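Local coordinates for protein auracyanin-B-2 (Chloroflexus aurantiacus, PDB 1QHQ) that carries electrons through a single blue copper centre, probably as the soluble acceptor for the membrane-bound alternative complex III of this photosynthetic bacterium, at residues V21-D26 and L45-Q50; L37-V42 and P113-Y118; V60-G65 and L119-F124. All blocks are in the same frame, centred on the assembly; numbering follows the deposited sequence.

Interaction 1. Residues V21-D26 and L45-Q50; sequences VRAAPD and LDFVNQ
Parallel pairing of V21 with F47 and of R22 with V48 is built on three backbone bonds. V21 N gives to D46 O at 2.8 Å, V48 N gives to V21 O at 2.9 Å, and A23 N reaches V48 O in a weaker bond of 3.3 Å. CA-H...O contacts from F47 to V21 O and from R22 to V48 O fill in between them. Further along, one water bridges A23 O and Q50 O.

The apolar contact lies on the V21 and F47 face. With CG anti to the backbone N (chi1 -178°), the F47 ring turns an edge to V21 O, while V21 CG1 meets F47 CD1 at 3.7 Å. On the face of R22 and V48, the arginine chain runs alongside the valine, R22 CD 3.9 Å from V48 CB, and its guanidinium is held by E20.

A23 CB rests 3.5 Å from N49 OD1, an oxygen that accepts from N51 ND2. Both A23 and N49 touch H57, a copper ligand, and F47 lies close to M132. The contact thus joins two strands of the cupredoxin sandwich by directional backbone bonds, and F47, A23 and N49 probably steady the ligands beside them.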
ATOM      1  N   VAL A  21       5.851  -7.263  -3.439  1.00  9.27           N
ATOM      2  CA  VAL A  21       4.427  -7.394  -3.871  1.00  9.93           C
ATOM      3  C   VAL A  21       4.410  -7.090  -5.369  1.00 10.99           C
ATOM      4  O   VAL A  21       5.124  -6.183  -5.797  1.00 13.59           O
ATOM      5  CB  VAL A  21       3.558  -6.409  -3.113  1.00 10.75           C
ATOM      6  CG1 VAL A  21       2.158  -6.287  -3.725  1.00 15.31           C
ATOM      7  CG2 VAL A  21       3.457  -6.821  -1.650  1.00 14.24           C
ATOM      8  N   ARG A  22       3.572  -7.797  -6.102  1.00 11.54           N
ATOM      9  CA  ARG A  22       3.458  -7.539  -7.542  1.00 12.30           C
ATOM     10  C   ARG A  22       1.952  -7.266  -7.837  1.00 13.81           C
ATOM     11  O   ARG A  22       1.096  -7.773  -7.125  1.00 11.24           O
ATOM     12  CB  ARG A  22       3.893  -8.695  -8.426  1.00 14.13           C
ATOM     13  CG  ARG A  22       5.201  -9.344  -8.114  1.00 25.40           C
ATOM     14  CD  ARG A  22       6.354  -9.000  -9.006  1.00 36.29           C
ATOM     15  NE  ARG A  22       7.599  -9.654  -8.550  1.00 45.84           N
ATOM     16  CZ  ARG A  22       8.398 -10.375  -9.321  1.00 52.01           C
ATOM     17  NH1 ARG A  22       8.126 -10.560 -10.608  1.00 52.04           N
ATOM     18  NH2 ARG A  22       9.509 -10.937  -8.815  1.00 55.15           N
ATOM     19  N   ALA A  23       1.771  -6.620  -8.977  1.00 15.13           N
ATOM     20  CA  ALA A  23       0.382  -6.431  -9.470  1.00 17.35           C
ATOM     21  C   ALA A  23      -0.034  -7.659 -10.248  1.00 15.96           C
ATOM     22  O   ALA A  23       0.814  -8.400 -10.780  1.00 14.73           O
ATOM     23  CB  ALA A  23       0.363  -5.189 -10.358  1.00 13.91           C
ATOM     24  N   ALA A  24      -1.343  -7.949 -10.255  1.00 16.44           N
ATOM     25  CA  ALA A  24      -1.796  -8.981 -11.248  1.00 16.05           C
ATOM     26  C   ALA A  24      -1.543  -8.355 -12.638  1.00 14.99           C
ATOM     27  O   ALA A  24      -1.684  -7.142 -12.781  1.00 17.34           O
ATOM     28  CB  ALA A  24      -3.278  -9.222 -11.060  1.00 18.04           C
ATOM     29  N   PRO A  25      -1.136  -9.157 -13.587  1.00 20.92           N
ATOM     30  CA  PRO A  25      -0.790  -8.648 -14.915  1.00 22.94           C
ATOM     31  C   PRO A  25      -2.022  -8.272 -15.717  1.00 23.50           C
ATOM     32  O   PRO A  25      -1.953  -7.316 -16.502  1.00 23.81           O
ATOM     33  CB  PRO A  25      -0.017  -9.779 -15.544  1.00 23.68           C
ATOM     34  CG  PRO A  25      -0.568 -11.013 -14.922  1.00 24.68           C
ATOM     35  CD  PRO A  25      -0.926 -10.613 -13.485  1.00 20.53           C
ATOM     36  N   ASP A  26      -3.139  -8.935 -15.470  1.00 24.01           N
ATOM     37  CA  ASP A  26      -4.347  -8.738 -16.283  1.00 24.04           C
ATOM     38  C   ASP A  26      -5.574  -8.408 -15.468  1.00 24.28           C
ATOM     39  O   ASP A  26      -6.722  -8.494 -15.967  1.00 22.93           O
ATOM     40  CB  ASP A  26      -4.593 -10.027 -17.109  1.00 28.31           C
ATOM     41  CG  ASP A  26      -3.481 -10.204 -18.150  1.00 32.07           C
ATOM     42  OD1 ASP A  26      -3.255  -9.228 -18.902  1.00 33.48           O
ATOM     43  OD2 ASP A  26      -2.773 -11.218 -18.093  1.00 35.55           O
ATOM     44  N   LEU A  45       8.998  -2.796   1.790  1.00  9.34           N
ATOM     45  CA  LEU A  45       8.082  -3.456   0.864  1.00 10.09           C
ATOM     46  C   LEU A  45       8.386  -2.939  -0.557  1.00  6.94           C
ATOM     47  O   LEU A  45       8.499  -1.723  -0.748  1.00  9.95           O
ATOM     48  CB  LEU A  45       6.641  -3.046   1.233  1.00 10.03           C
ATOM     49  CG  LEU A  45       5.522  -3.720   0.427  0.50 11.39           C
ATOM     50  CD1 LEU A  45       4.215  -3.687   1.177  0.50 11.89           C
ATOM     51  CD2 LEU A  45       5.369  -3.036  -0.940  0.50  7.28           C
ATOM     52  N   ASP A  46       8.708  -3.858  -1.422  1.00  6.45           N
ATOM     53  CA  ASP A  46       9.028  -3.513  -2.821  1.00  8.75           C
ATOM     54  C   ASP A  46       7.777  -3.847  -3.679  1.00  9.85           C
ATOM     55  O   ASP A  46       7.476  -5.024  -3.810  1.00 11.14           O
ATOM     56  CB  ASP A  46      10.222  -4.314  -3.304  1.00 12.72           C
ATOM     57  CG  ASP A  46      11.491  -4.032  -2.460  1.00 12.61           C
ATOM     58  OD1 ASP A  46      11.584  -2.900  -1.997  1.00 11.27           O
ATOM     59  OD2 ASP A  46      12.366  -4.918  -2.453  1.00 14.84           O
ATOM     60  N   PHE A  47       7.158  -2.811  -4.231  1.00 10.01           N
ATOM     61  CA  PHE A  47       5.976  -3.083  -5.110  1.00 11.19           C
ATOM     62  C   PHE A  47       6.403  -2.909  -6.576  1.00  9.78           C
ATOM     63  O   PHE A  47       6.911  -1.858  -6.972  1.00  9.45           O
ATOM     64  CB  PHE A  47       4.913  -2.038  -4.765  1.00  9.44           C
ATOM     65  CG  PHE A  47       3.617  -2.199  -5.546  1.00 12.30           C
ATOM     66  CD1 PHE A  47       3.201  -3.458  -5.893  1.00 15.67           C
ATOM     67  CD2 PHE A  47       2.901  -1.094  -5.915  1.00 14.30           C
ATOM     68  CE1 PHE A  47       2.038  -3.633  -6.669  1.00 20.25           C
ATOM     69  CE2 PHE A  47       1.727  -1.272  -6.655  1.00 14.56           C
ATOM     70  CZ  PHE A  47       1.297  -2.522  -6.994  1.00 13.68           C
ATOM     71  N   VAL A  48       6.382  -4.027  -7.288  1.00 11.66           N
ATOM     72  CA  VAL A  48       6.725  -4.022  -8.718  1.00 14.60           C
ATOM     73  C   VAL A  48       5.423  -4.054  -9.543  1.00 14.33           C
ATOM     74  O   VAL A  48       4.609  -4.951  -9.385  1.00 16.85           O
ATOM     75  CB  VAL A  48       7.535  -5.298  -9.048  1.00 15.65           C
ATOM     76  CG1 VAL A  48       7.998  -5.258 -10.493  1.00 19.29           C
ATOM     77  CG2 VAL A  48       8.752  -5.380  -8.098  1.00 19.69           C
ATOM     78  N   ASN A  49       5.156  -2.934 -10.218  1.00 12.35           N
ATOM     79  CA  ASN A  49       3.928  -2.826 -11.020  1.00 13.22           C
ATOM     80  C   ASN A  49       4.185  -3.224 -12.478  1.00 14.11           C
ATOM     81  O   ASN A  49       4.403  -2.304 -13.292  1.00 18.53           O
ATOM     82  CB  ASN A  49       3.363  -1.413 -10.962  1.00 11.43           C
ATOM     83  CG  ASN A  49       1.986  -1.351 -11.756  1.00 11.61           C
ATOM     84  OD1 ASN A  49       1.493  -2.390 -12.039  1.00 15.52           O
ATOM     85  ND2 ASN A  49       1.585  -0.142 -11.993  1.00 14.39           N
ATOM     86  N   GLN A  50       4.205  -4.490 -12.796  1.00 13.75           N
ATOM     87  CA  GLN A  50       4.263  -4.925 -14.208  1.00 16.65           C
ATOM     88  C   GLN A  50       2.881  -5.522 -14.561  1.00 16.70           C
ATOM     89  O   GLN A  50       2.396  -6.417 -13.901  1.00 16.19           O
ATOM     90  CB  GLN A  50       5.325  -5.997 -14.386  1.00 22.92           C
ATOM     91  CG  GLN A  50       6.746  -5.403 -14.360  1.00 30.40           C
ATOM     92  CD  GLN A  50       7.790  -6.500 -14.302  1.00 38.08           C
ATOM     93  OE1 GLN A  50       7.518  -7.661 -14.625  1.00 44.65           O
ATOM     94  NE2 GLN A  50       8.995  -6.131 -13.876  1.00 41.69           N
TER
HETATM   95  O   HOH W   1       1.916  -9.120 -13.229  1.00 69.11           O

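Interaction 2. Residues L37-V42 and P113-Y118; sequences LPANTV and PAPGTY
The methyl of A39 carries this small surface contact, pointing at the turn formed by P113, A114 and P115. A39 CB stands 3.4 Å from P113 O and 3.6 Å from P115 CD, touching a carbonyl oxygen and a proline ring at once. Beside it N40 N gives a long, weak hydrogen bond of 3.4 Å to the same P113 O. At N40 the chain turns away from strand 34-38 toward strand 42-49.

T41 braces that turn: its OG1 donates to A39 O at 2.9 Å, approaching from above the carbonyl plane. T112, just before P113, pins 37-42 to the chain entering the second turn, its hydroxyl bonding to P38 O and T41 N. In the cupredoxin sandwich this is where the chain passes between the two sheets, with strands 34-38 and 116-121 in one and strands 42-49 and 104-111 in the other.

The second turn is a tyrosine corner, a hallmark of Greek-key beta sandwiches, and the backbone angles of its G116 call for a glycine. With CG anti to the carbonyl carbon (chi1 -60°) and the ring nearly perpendicular (chi2 88°), Y118 OH donates to A114 O, four residues back, at 2.6 Å, the oxygen lying at the ring's edge and in its plane. P113 CG sits 3.3 Å above one face of the Y118 ring, offset toward the rim. The proline and the carbonyl probably limit rotation of the phenol, and the side chain also meets V138 of strand 133-139.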
ATOM      1  N   LEU A  37       3.725 -10.420   8.562  1.00 11.35           N
ATOM      2  CA  LEU A  37       5.029  -9.862   9.038  1.00 10.78           C
ATOM      3  C   LEU A  37       4.947  -9.836  10.570  1.00 11.45           C
ATOM      4  O   LEU A  37       3.898  -9.633  11.148  1.00 12.31           O
ATOM      5  CB  LEU A  37       5.158  -8.428   8.524  1.00 10.58           C
ATOM      6  CG  LEU A  37       5.283  -8.200   7.008  1.00 10.16           C
ATOM      7  CD1 LEU A  37       5.094  -6.720   6.716  1.00  9.41           C
ATOM      8  CD2 LEU A  37       6.673  -8.689   6.560  1.00 11.94           C
ATOM      9  N   PRO A  38       6.127  -9.850  11.209  1.00  9.70           N
ATOM     10  CA  PRO A  38       6.152  -9.687  12.669  1.00 11.94           C
ATOM     11  C   PRO A  38       5.867  -8.255  13.048  1.00 12.11           C
ATOM     12  O   PRO A  38       6.173  -7.351  12.260  1.00 12.06           O
ATOM     13  CB  PRO A  38       7.577 -10.093  13.021  1.00 10.41           C
ATOM     14  CG  PRO A  38       8.384  -9.778  11.803  1.00 12.57           C
ATOM     15  CD  PRO A  38       7.430 -10.044  10.621  1.00 10.30           C
ATOM     16  N   ALA A  39       5.379  -8.032  14.255  1.00 10.72           N
ATOM     17  CA  ALA A  39       5.086  -6.715  14.774  1.00 11.21           C
ATOM     18  C   ALA A  39       6.364  -5.929  15.100  1.00 12.48           C
ATOM     19  O   ALA A  39       7.399  -6.522  15.351  1.00 13.67           O
ATOM     20  CB  ALA A  39       4.243  -6.810  16.058  1.00 10.46           C
ATOM     21  N   ASN A  40       6.228  -4.632  15.056  1.00 11.86           N
ATOM     22  CA  ASN A  40       7.265  -3.698  15.507  1.00 12.78           C
ATOM     23  C   ASN A  40       8.603  -3.999  14.897  1.00 13.05           C
ATOM     24  O   ASN A  40       9.680  -3.945  15.522  1.00 14.90           O
ATOM     25  CB  ASN A  40       7.343  -3.748  17.061  1.00 17.94           C
ATOM     26  CG  ASN A  40       8.234  -2.633  17.597  1.00 26.92           C
ATOM     27  OD1 ASN A  40       8.181  -1.496  17.118  1.00 32.24           O
ATOM     28  ND2 ASN A  40       9.074  -2.943  18.578  1.00 30.82           N
ATOM     29  N   THR A  41       8.627  -4.262  13.585  1.00 11.53           N
ATOM     30  CA  THR A  41       9.786  -4.605  12.826  1.00 11.98           C
ATOM     31  C   THR A  41       9.912  -3.701  11.591  1.00 11.77           C
ATOM     32  O   THR A  41       8.879  -3.326  11.020  1.00 12.03           O
ATOM     33  CB  THR A  41       9.644  -6.074  12.270  1.00 12.42           C
ATOM     34  OG1 THR A  41       9.533  -6.930  13.443  1.00 13.49           O
ATOM     35  CG2 THR A  41      10.861  -6.444  11.483  1.00 14.31           C
ATOM     36  N   VAL A  42      11.114  -3.290  11.266  1.00  9.80           N
ATOM     37  CA  VAL A  42      11.312  -2.456  10.058  1.00  9.44           C
ATOM     38  C   VAL A  42      11.324  -3.353   8.832  1.00  9.77           C
ATOM     39  O   VAL A  42      12.108  -4.300   8.717  1.00 10.48           O
ATOM     40  CB  VAL A  42      12.616  -1.656  10.098  1.00 10.54           C
ATOM     41  CG1 VAL A  42      12.767  -0.756   8.871  1.00 12.76           C
ATOM     42  CG2 VAL A  42      12.637  -0.800  11.382  1.00 14.10           C
ATOM     43  N   PRO A 113       3.055  -2.257  12.502  1.00 11.34           N
ATOM     44  CA  PRO A 113       2.256  -1.945  13.663  1.00  8.88           C
ATOM     45  C   PRO A 113       2.165  -3.098  14.651  1.00 10.90           C
ATOM     46  O   PRO A 113       2.934  -4.068  14.552  1.00 10.81           O
ATOM     47  CB  PRO A 113       0.879  -1.628  13.039  1.00 11.74           C
ATOM     48  CG  PRO A 113       0.826  -2.619  11.901  1.00 10.62           C
ATOM     49  CD  PRO A 113       2.221  -2.535  11.295  1.00 11.56           C
ATOM     50  N   ALA A 114       1.310  -2.969  15.660  1.00 10.79           N
ATOM     51  CA  ALA A 114       1.164  -4.050  16.683  1.00 11.23           C
ATOM     52  C   ALA A 114       0.541  -5.283  16.079  1.00 11.38           C
ATOM     53  O   ALA A 114      -0.078  -5.189  14.987  1.00 12.09           O
ATOM     54  CB  ALA A 114       0.172  -3.467  17.723  1.00 13.83           C
ATOM     55  N   PRO A 115       0.575  -6.414  16.721  1.00 10.86           N
ATOM     56  CA  PRO A 115      -0.021  -7.643  16.222  1.00 10.25           C
ATOM     57  C   PRO A 115      -1.481  -7.377  15.941  1.00  9.44           C
ATOM     58  O   PRO A 115      -2.155  -6.618  16.662  1.00 11.85           O
ATOM     59  CB  PRO A 115       0.125  -8.634  17.401  1.00 10.21           C
ATOM     60  CG  PRO A 115       1.434  -8.149  18.024  1.00 11.36           C
ATOM     61  CD  PRO A 115       1.246  -6.635  18.036  1.00  9.47           C
ATOM     62  N   GLY A 116      -1.999  -7.919  14.811  1.00  9.55           N
ATOM     63  CA  GLY A 116      -3.387  -7.664  14.462  1.00 10.83           C
ATOM     64  C   GLY A 116      -3.504  -7.900  12.920  1.00  9.55           C
ATOM     65  O   GLY A 116      -2.581  -8.416  12.343  1.00 10.58           O
ATOM     66  N   THR A 117      -4.666  -7.541  12.443  1.00  9.86           N
ATOM     67  CA  THR A 117      -4.966  -7.747  11.002  1.00 10.80           C
ATOM     68  C   THR A 117      -5.330  -6.390  10.408  1.00  8.94           C
ATOM     69  O   THR A 117      -5.968  -5.536  10.983  1.00 11.04           O
ATOM     70  CB  THR A 117      -6.140  -8.712  10.882  1.00 10.58           C
ATOM     71  OG1 THR A 117      -5.746  -9.983  11.415  0.50  8.93           O
ATOM     72  CG2 THR A 117      -6.578  -8.919   9.436  0.50  7.30           C
ATOM     73  N   TYR A 118      -4.760  -6.163   9.211  1.00  9.63           N
ATOM     74  CA  TYR A 118      -4.791  -4.845   8.604  1.00 11.15           C
ATOM     75  C   TYR A 118      -4.990  -5.014   7.079  1.00 11.61           C
ATOM     76  O   TYR A 118      -4.400  -5.935   6.509  1.00 13.23           O
ATOM     77  CB  TYR A 118      -3.412  -4.165   8.778  1.00 10.88           C
ATOM     78  CG  TYR A 118      -3.017  -3.986  10.235  1.00 10.39           C
ATOM     79  CD1 TYR A 118      -2.333  -4.996  10.904  1.00 12.26           C
ATOM     80  CD2 TYR A 118      -3.248  -2.779  10.862  1.00 10.09           C
ATOM     81  CE1 TYR A 118      -1.983  -4.801  12.242  1.00 10.87           C
ATOM     82  CE2 TYR A 118      -2.834  -2.560  12.175  1.00 13.16           C
ATOM     83  CZ  TYR A 118      -2.237  -3.608  12.836  1.00 11.11           C
ATOM     84  OH  TYR A 118      -1.825  -3.397  14.163  1.00 11.49           O
TER

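Interaction 3. Residues V60-G65 and L119-F124; sequences VLVNGG and LYICTF. With CU (copper (II) ion), chain B; SO4 (sulfate ion), chain E.
Strands 60-62 and 119-121 run antiparallel at 150°, V60 and I121 forming a hydrogen-bonded pair and L61 and Y120 a non-hydrogen-bonded one. V62 N gives a nearly straight bond to L119 O (176°), and L119 N donates to G64 O at 2.9 Å.

L119 points its branch at the glycine turn: with CG anti to the carbonyl carbon (chi1 -77°), L119 CD1 comes within 3.4 Å of G65 C, and CB lies alongside V62 CG2. An alanine here lacks CG and both CD methyls and is likely to strip the leucine packing from G65. The turn precedes helix 66-77; G65 N donates to sulfate O3 at 2.9 Å, and V68 N bonds the same ion, probably from the crystallisation liquor. Toward the copper, V60 CB packs on I121 CG1, and the V60 and T123 side chains cross at about a right angle, CG2 to CG2.

C122 SG binds copper at 2.2 Å, with H57, H127 and M132 completing the type 1 site. F124 N donates to C122 SG at 3.4 Å, an N-H...S bond well known in blue copper proteins. It would probably draw charge from the thiolate and so tune the redox potential.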
ATOM      1  N   VAL A  60      -0.925   0.492  -0.300  1.00  8.52           N
ATOM      2  CA  VAL A  60      -1.268   1.330   0.839  1.00 10.35           C
ATOM      3  C   VAL A  60      -1.733   0.474   2.020  1.00 10.30           C
ATOM      4  O   VAL A  60      -2.702  -0.228   1.935  1.00  9.64           O
ATOM      5  CB  VAL A  60      -2.404   2.339   0.548  1.00 10.22           C
ATOM      6  CG1 VAL A  60      -2.640   3.251   1.761  1.00 12.24           C
ATOM      7  CG2 VAL A  60      -2.022   3.193  -0.657  1.00  9.77           C
ATOM      8  N   LEU A  61      -0.951   0.553   3.125  1.00  9.99           N
ATOM      9  CA  LEU A  61      -1.359  -0.222   4.330  1.00  9.90           C
ATOM     10  C   LEU A  61      -2.150   0.680   5.261  1.00 10.41           C
ATOM     11  O   LEU A  61      -1.696   1.762   5.590  1.00 10.29           O
ATOM     12  CB  LEU A  61      -0.051  -0.683   5.025  1.00  9.25           C
ATOM     13  CG  LEU A  61      -0.355  -1.424   6.362  1.00  8.05           C
ATOM     14  CD1 LEU A  61      -1.073  -2.731   6.035  1.00  8.69           C
ATOM     15  CD2 LEU A  61       0.949  -1.731   7.088  1.00 10.59           C
ATOM     16  N   VAL A  62      -3.351   0.244   5.640  1.00 10.28           N
ATOM     17  CA  VAL A  62      -4.190   1.071   6.490  1.00 11.02           C
ATOM     18  C   VAL A  62      -4.331   0.456   7.887  1.00 12.27           C
ATOM     19  O   VAL A  62      -4.183  -0.735   8.055  1.00 11.71           O
ATOM     20  CB  VAL A  62      -5.557   1.375   5.890  1.00 15.85           C
ATOM     21  CG1 VAL A  62      -5.397   1.890   4.446  1.00 16.40           C
ATOM     22  CG2 VAL A  62      -6.479   0.199   5.946  1.00 15.34           C
ATOM     23  N   ASN A  63      -4.606   1.361   8.838  1.00 12.76           N
ATOM     24  CA  ASN A  63      -4.686   0.946  10.257  1.00 14.57           C
ATOM     25  C   ASN A  63      -6.059   0.425  10.606  1.00 15.22           C
ATOM     26  O   ASN A  63      -6.806   1.026  11.399  1.00 17.96           O
ATOM     27  CB  ASN A  63      -4.297   2.170  11.089  1.00 14.98           C
ATOM     28  CG  ASN A  63      -4.255   1.862  12.588  1.00 16.34           C
ATOM     29  OD1 ASN A  63      -4.632   2.758  13.373  1.00 21.40           O
ATOM     30  ND2 ASN A  63      -3.863   0.672  12.945  1.00 13.08           N
ATOM     31  N   GLY A  64      -6.491  -0.648   9.941  1.00 13.43           N
ATOM     32  CA  GLY A  64      -7.830  -1.177  10.159  1.00 15.06           C
ATOM     33  C   GLY A  64      -8.324  -2.019   8.992  1.00 16.57           C
ATOM     34  O   GLY A  64      -7.566  -2.536   8.181  1.00 13.85           O
ATOM     35  N   GLY A  65      -9.648  -2.153   8.933  1.00 16.01           N
ATOM     36  CA  GLY A  65     -10.358  -2.928   7.968  1.00 17.01           C
ATOM     37  C   GLY A  65     -11.017  -2.033   6.896  1.00 17.06           C
ATOM     38  O   GLY A  65     -10.525  -0.965   6.596  1.00 18.38           O
ATOM     39  N   LEU A 119      -5.783  -4.149   6.493  1.00 11.34           N
ATOM     40  CA  LEU A 119      -5.892  -4.236   5.018  1.00 12.72           C
ATOM     41  C   LEU A 119      -4.777  -3.417   4.373  1.00  9.90           C
ATOM     42  O   LEU A 119      -4.405  -2.355   4.863  1.00  9.46           O
ATOM     43  CB  LEU A 119      -7.219  -3.621   4.559  1.00 12.97           C
ATOM     44  CG  LEU A 119      -8.466  -4.465   4.756  1.00 16.41           C
ATOM     45  CD1 LEU A 119      -9.679  -3.670   4.227  1.00 18.12           C
ATOM     46  CD2 LEU A 119      -8.376  -5.795   4.059  1.00 18.05           C
ATOM     47  N   TYR A 120      -4.348  -3.908   3.210  1.00  8.18           N
ATOM     48  CA  TYR A 120      -3.574  -3.083   2.287  1.00  8.99           C
ATOM     49  C   TYR A 120      -4.463  -2.953   0.998  1.00  9.27           C
ATOM     50  O   TYR A 120      -5.191  -3.898   0.704  1.00 10.11           O
ATOM     51  CB  TYR A 120      -2.225  -3.585   1.946  1.00  8.10           C
ATOM     52  CG  TYR A 120      -2.091  -5.003   1.480  1.00  7.85           C
ATOM     53  CD1 TYR A 120      -1.887  -6.040   2.441  1.00  8.15           C
ATOM     54  CD2 TYR A 120      -2.120  -5.365   0.133  1.00  7.94           C
ATOM     55  CE1 TYR A 120      -1.704  -7.321   2.010  1.00  8.50           C
ATOM     56  CE2 TYR A 120      -1.954  -6.664  -0.270  1.00  8.92           C
ATOM     57  CZ  TYR A 120      -1.743  -7.658   0.678  1.00  9.40           C
ATOM     58  OH  TYR A 120      -1.596  -8.961   0.287  1.00 10.58           O
ATOM     59  N   ILE A 121      -4.428  -1.789   0.415  1.00 10.85           N
ATOM     60  CA  ILE A 121      -5.270  -1.530  -0.768  1.00 10.47           C
ATOM     61  C   ILE A 121      -4.444  -0.762  -1.779  1.00 11.41           C
ATOM     62  O   ILE A 121      -3.352  -0.250  -1.519  1.00  9.21           O
ATOM     63  CB  ILE A 121      -6.498  -0.624  -0.414  1.00 12.90           C
ATOM     64  CG1 ILE A 121      -6.075   0.729   0.061  1.00 12.59           C
ATOM     65  CG2 ILE A 121      -7.368  -1.350   0.629  1.00 11.67           C
ATOM     66  CD1 ILE A 121      -7.223   1.677   0.465  1.00  9.76           C
ATOM     67  N   CYS A 122      -5.027  -0.599  -2.968  1.00  9.50           N
ATOM     68  CA  CYS A 122      -4.505   0.338  -3.953  1.00 13.46           C
ATOM     69  C   CYS A 122      -5.487   1.533  -3.960  1.00 12.84           C
ATOM     70  O   CYS A 122      -6.695   1.272  -3.893  1.00 11.85           O
ATOM     71  CB  CYS A 122      -4.421  -0.297  -5.310  1.00 13.05           C
ATOM     72  SG  CYS A 122      -4.029   0.890  -6.638  1.00 11.85           S
ATOM     73  N   THR A 123      -4.996   2.739  -3.973  1.00 14.02           N
ATOM     74  CA  THR A 123      -5.868   3.901  -3.967  1.00 11.78           C
ATOM     75  C   THR A 123      -6.069   4.543  -5.336  1.00 13.99           C
ATOM     76  O   THR A 123      -6.766   5.572  -5.359  1.00 13.99           O
ATOM     77  CB  THR A 123      -5.450   4.964  -2.962  1.00 12.55           C
ATOM     78  OG1 THR A 123      -4.117   5.424  -3.179  1.00 11.65           O
ATOM     79  CG2 THR A 123      -5.589   4.377  -1.547  1.00 11.26           C
ATOM     80  N   PHE A 124      -5.566   3.937  -6.392  1.00 12.55           N
ATOM     81  CA  PHE A 124      -5.898   4.575  -7.726  1.00 13.87           C
ATOM     82  C   PHE A 124      -7.424   4.485  -7.871  1.00 13.58           C
ATOM     83  O   PHE A 124      -8.004   3.474  -7.541  1.00 12.89           O
ATOM     84  CB  PHE A 124      -5.219   3.757  -8.817  1.00 10.68           C
ATOM     85  CG  PHE A 124      -5.254   4.572 -10.104  1.00 15.20           C
ATOM     86  CD1 PHE A 124      -4.376   5.599 -10.309  1.00 14.07           C
ATOM     87  CD2 PHE A 124      -6.307   4.342 -10.986  1.00 16.58           C
ATOM     88  CE1 PHE A 124      -4.468   6.377 -11.459  1.00 17.67           C
ATOM     89  CE2 PHE A 124      -6.404   5.128 -12.125  1.00 17.76           C
ATOM     90  CZ  PHE A 124      -5.496   6.142 -12.355  1.00 19.43           C
TER
HETATM   91 CU    CU B 141      -4.332  -0.243  -8.493  1.00 13.92          CU
HETATM   92  S   SO4 E 144     -12.528  -0.943  10.560  1.00 48.82           S
HETATM   93  O1  SO4 E 144     -12.324  -0.291   9.238  1.00 48.45           O
HETATM   94  O2  SO4 E 144     -13.311  -0.028  11.465  1.00 50.15           O
HETATM   95  O3  SO4 E 144     -11.189  -1.194  11.218  1.00 49.22           O
HETATM   96  O4  SO4 E 144     -13.254  -2.237  10.387  1.00 48.75           O

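From the N terminus, strand 17-22 enters interaction 1, which closes when the chain returns along strand 42-49; between its segments lies strand 34-38, whose end opens interaction 2. Interactions 1 and 2 therefore cross, and the second closes much later, at 113-118. Interaction 3 opens at 60-65, after interaction 1 has closed, and closes at 119-124, immediately past the second segment of interaction 2, which it also crosses. Interaction 1 binds two strands of the three-stranded sheet near copper; interaction 3 does so within the five-stranded sheet, while interaction 2 joins turns at the opposite end. Interactions 2 and 3 share strand 116-121 and touch where Y118 meets L61, V62 and N63.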